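Local coordinates for Thg1-like uncharacterized protein (Bacillus thuringiensis, PDB 4KGM) that probably transfers nucleotides to tRNA as a Thg1-like enzyme with a polymerase palm-like catalytic domain, and binds ATP with magnesium ions, at residues D138-A141 with N142-W146; D229-Y232 with V233-F236. One frame throughout, in Å; residues are numbered along the deposited sequence.

How the contacts relate
Contact 1 covers the start of helix 140-160 and the residues leading into it; contact 2 does the same for the short helix 231-237, which packs on the longer one. Their centres lie 10 Å apart. V233 of contact 2 meets V140 and F144 of contact 1, its CG1 coming within 3.7 Å of V140 CG1 and 3.6 Å of F144 CD2. Beside this, R230 packs on I145, with I145 CD1 3.6 Å from R230 NH1. Neither contact includes a residue of the ATP pocket or the magnesium sites. In contact 1 the side chain of Y143 is about 11 Å from a bound magnesium ion.

Contact 1. Residues D138-A141 with N142-W146; sequences DEVA and NYFIW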
# COMPACT_ATOMS: atom_id res chain seq x y z
N ASP A 138 12.41 10.56 16.48
CA ASP A 138 13.40 9.99 17.38
C ASP A 138 14.01 8.69 16.85
O ASP A 138 14.53 7.88 17.62
CB ASP A 138 12.82 9.79 18.79
CG ASP A 138 11.66 8.81 18.83
OD1 ASP A 138 11.05 8.66 19.91
OD2 ASP A 138 11.34 8.18 17.79
N GLU A 139 13.95 8.51 15.54
CA GLU A 139 14.55 7.34 14.91
C GLU A 139 15.42 7.72 13.72
O GLU A 139 16.07 6.87 13.12
CB GLU A 139 13.47 6.34 14.47
CG GLU A 139 12.80 5.59 15.61
CD GLU A 139 13.60 4.38 16.07
OE1 GLU A 139 14.84 4.47 16.14
OE2 GLU A 139 12.98 3.34 16.37
N VAL A 140 15.44 9.01 13.40
CA VAL A 140 16.23 9.50 12.27
C VAL A 140 17.72 9.37 12.54
O VAL A 140 18.47 8.86 11.71
CB VAL A 140 15.89 10.96 11.92
CG1 VAL A 140 16.69 11.42 10.71
CG2 VAL A 140 14.40 11.11 11.66
N ALA A 141 18.15 9.84 13.71
CA ALA A 141 19.54 9.69 14.13
C ALA A 141 19.90 8.21 14.16
O ALA A 141 20.93 7.80 13.65
CB ALA A 141 19.76 10.32 15.49
N ASN A 142 19.01 7.41 14.76
CA ASN A 142 19.20 5.97 14.82
C ASN A 142 19.32 5.31 13.44
O ASN A 142 19.92 4.25 13.31
CB ASN A 142 18.08 5.31 15.63
CG ASN A 142 18.20 5.57 17.12
OD1 ASN A 142 17.34 6.22 17.71
ND2 ASN A 142 19.26 5.06 17.73
N TYR A 143 18.74 5.94 12.42
CA TYR A 143 18.85 5.42 11.06
C TYR A 143 20.28 5.53 10.54
O TYR A 143 20.84 4.57 10.02
CB TYR A 143 17.90 6.13 10.10
CG TYR A 143 18.15 5.75 8.65
CD1 TYR A 143 17.66 4.55 8.14
CD2 TYR A 143 18.89 6.57 7.81
CE1 TYR A 143 17.90 4.19 6.83
CE2 TYR A 143 19.13 6.21 6.50
CZ TYR A 143 18.64 5.02 6.02
OH TYR A 143 18.88 4.67 4.71
N PHE A 144 20.85 6.73 10.65
CA PHE A 144 22.20 6.98 10.17
C PHE A 144 23.24 6.26 11.04
O PHE A 144 24.28 5.83 10.54
CB PHE A 144 22.48 8.48 10.11
CG PHE A 144 21.61 9.21 9.12
CD1 PHE A 144 21.89 9.15 7.76
CD2 PHE A 144 20.52 9.94 9.55
CE1 PHE A 144 21.09 9.82 6.85
CE2 PHE A 144 19.72 10.61 8.64
CZ PHE A 144 20.00 10.55 7.29
N ILE A 145 22.95 6.14 12.33
CA ILE A 145 23.78 5.34 13.23
C ILE A 145 23.80 3.89 12.75
O ILE A 145 24.83 3.23 12.75
CB ILE A 145 23.26 5.39 14.68
CG1 ILE A 145 23.44 6.79 15.26
CG2 ILE A 145 23.98 4.37 15.55
CD1 ILE A 145 22.79 6.98 16.61
N TRP A 146 22.63 3.42 12.31
CA TRP A 146 22.50 2.07 11.77
C TRP A 146 23.28 1.94 10.47
O TRP A 146 23.83 0.88 10.17
CB TRP A 146 21.02 1.74 11.55
CG TRP A 146 20.77 0.43 10.89
CD1 TRP A 146 21.24 -0.79 11.27
CD2 TRP A 146 19.94 0.19 9.75
NE1 TRP A 146 20.78 -1.77 10.43
CE2 TRP A 146 19.97 -1.19 9.48
CE3 TRP A 146 19.17 1.02 8.91
CZ2 TRP A 146 19.27 -1.77 8.42
CZ3 TRP A 146 18.48 0.45 7.86
CH2 TRP A 146 18.53 -0.94 7.63
O HOH W 1 17.15 8.46 16.65
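With chi1 at -178°, V140 carries CG1 anti to the backbone N, while F144, at -64°, sends its ring back beside its own N; the two side chains therefore run side by side in the same direction, and V140 CG1 touches F144 CE2 at 3.8 Å. A branched aliphatic residue and a flat ring suit this buried flank, where V237 of helix 231-237 packs on V140, and L69 and Y71 of the sheet on F144. One face of the F144 ring is covered by the neighbouring tyrosine, with Y143 CD2 3.8 Å above its centre.

E139, at the N-cap position, sets OE1 against N142 CB, 3.4 Å away, the two side chains crossing at a slant. Its other oxygen, OE2, forms a salt bridge with R7 of the second subunit. In the backbone, I145 N bonds to A141 O at 2.9 Å and 165°, whereas Y143 N divides between E139 O and V140 O in two weak bonds. I145 CG1 also lies 3.1 Å from A141 O, closing over that carbonyl. Water 1 accepts from N142 N at 2.9 Å and donates weakly to D138 O, giving an amide of the opening turn a partner beyond the helix. Y143 turns away to the sheet, where its hydroxyl is hydrogen-bonded to S78 and R28. These are the N-terminal turns of a buried helix, packed between the antiparallel sheet of a palm-like domain, helix 231-237 and a neighbouring subunit, to which the glutamate at the N-cap position reaches across.

Contact 2. Residues D229-Y232 with V233-F236; sequences DREY and VEQF
R230 and E234 meet four residues apart, at the edge of the seam with helix 140-160, and their grip is loose. R230 NH2 reaches E234 OE2 at 3.4 Å in a salt bridge whose hydrogen bond is weak; the guanidinium and carboxylate planes, 89° apart, are almost perpendicular rather than coplanar, so the two groups do not form a paired, two-bond bridge. Water 2 helps to join them: lying in the guanidinium plane at its edge, it accepts from R230 NE at 3.0 Å and donates weakly to E234 OE1. Long, flexible charged chains suit such a place. On the solvent side, E231 crosses E234 at about a right angle, and its OE2 is 4.2 Å from E234 OE1, a proximity of like charges that the arginine probably eases.

The backbone is held more closely. R230 O accepts from two amides: E234 N, in the carbonyl plane at 2.9 Å, and V233 N, from above that plane. Farther along, the exposed Q235 has its CG between the backbone N and the carbonyl carbon (chi1 58°), the crowded position, and from there the extended chain folds back over the preceding turn. Q235 NE2 donates to Y232 O at 2.7 Å in a nearly straight bond of 172°, the oxygen lying in the amide plane; glutamine suits this task because its N-H can reach a backbone carbonyl. Q235 CG also rests 3.5 Å above one face of the F236 ring, offset toward its rim.

On the inner side V233 is buried against helix 140-160, while the rings of Y232 and F236 cover L69 and I203 of the sheet. The result is a short amphipathic helix near the chain's C-terminus: E231 and Q235 face outward, V233, Y232 and F236 pack inward, and R230 and E234 border the packed side.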
# COMPACT_ATOMS: atom_id res chain seq x y z
N ASP A 229 27.41 11.85 18.48
CA ASP A 229 27.00 13.22 18.19
C ASP A 229 25.67 13.21 17.43
O ASP A 229 25.63 13.42 16.22
CB ASP A 229 28.07 13.95 17.39
CG ASP A 229 27.77 15.43 17.22
OD1 ASP A 229 27.00 15.98 18.04
OD2 ASP A 229 28.30 16.04 16.27
N ARG A 230 24.59 12.98 18.16
CA ARG A 230 23.27 12.81 17.56
C ARG A 230 22.68 14.11 17.04
O ARG A 230 21.85 14.10 16.13
CB ARG A 230 22.32 12.14 18.56
CG ARG A 230 22.71 10.72 18.93
CD ARG A 230 21.91 10.21 20.11
NE ARG A 230 20.48 10.26 19.85
CZ ARG A 230 19.77 9.25 19.35
NH1 ARG A 230 20.37 8.11 19.05
NH2 ARG A 230 18.47 9.39 19.14
N GLU A 231 23.10 15.24 17.61
CA GLU A 231 22.61 16.54 17.19
C GLU A 231 23.06 16.88 15.77
O GLU A 231 22.47 17.72 15.10
CB GLU A 231 23.04 17.63 18.18
CG GLU A 231 22.57 19.05 17.85
CD GLU A 231 21.06 19.20 17.82
OE1 GLU A 231 20.57 20.13 17.15
OE2 GLU A 231 20.36 18.39 18.48
N TYR A 232 24.11 16.20 15.31
CA TYR A 232 24.60 16.36 13.95
C TYR A 232 23.51 16.04 12.93
O TYR A 232 23.43 16.65 11.87
CB TYR A 232 25.82 15.46 13.72
CG TYR A 232 26.43 15.58 12.34
CD1 TYR A 232 27.32 16.61 12.04
CD2 TYR A 232 26.13 14.67 11.34
CE1 TYR A 232 27.89 16.73 10.79
CE2 TYR A 232 26.70 14.77 10.08
CZ TYR A 232 27.57 15.80 9.81
OH TYR A 232 28.14 15.92 8.57
N VAL A 233 22.66 15.07 13.28
CA VAL A 233 21.52 14.71 12.44
C VAL A 233 20.25 15.39 12.92
O VAL A 233 19.49 15.96 12.13
CB VAL A 233 21.30 13.18 12.42
CG1 VAL A 233 20.01 12.84 11.69
CG2 VAL A 233 22.49 12.48 11.78
N GLU A 234 20.02 15.36 14.24
CA GLU A 234 18.79 15.88 14.83
C GLU A 234 18.58 17.38 14.63
O GLU A 234 17.48 17.88 14.84
CB GLU A 234 18.73 15.52 16.32
CG GLU A 234 18.57 14.03 16.58
CD GLU A 234 18.34 13.70 18.04
OE1 GLU A 234 18.66 14.55 18.89
OE2 GLU A 234 17.82 12.60 18.32
N GLN A 235 19.64 18.08 14.22
CA GLN A 235 19.54 19.50 13.92
C GLN A 235 18.61 19.75 12.73
O GLN A 235 18.07 20.85 12.57
CB GLN A 235 20.92 20.09 13.63
CG GLN A 235 21.65 19.41 12.48
CD GLN A 235 22.96 20.08 12.14
OE1 GLN A 235 23.08 21.31 12.19
NE2 GLN A 235 23.96 19.28 11.79
N PHE A 236 18.45 18.74 11.90
CA PHE A 236 17.59 18.84 10.72
C PHE A 236 16.23 18.20 10.99
O PHE A 236 15.29 18.39 10.23
CB PHE A 236 18.25 18.17 9.52
CG PHE A 236 19.63 18.68 9.21
CD1 PHE A 236 19.81 19.96 8.70
CD2 PHE A 236 20.74 17.88 9.41
CE1 PHE A 236 21.08 20.43 8.41
CE2 PHE A 236 22.01 18.35 9.12
CZ PHE A 236 22.18 19.62 8.62
O HOH W 2 18.98 12.66 20.82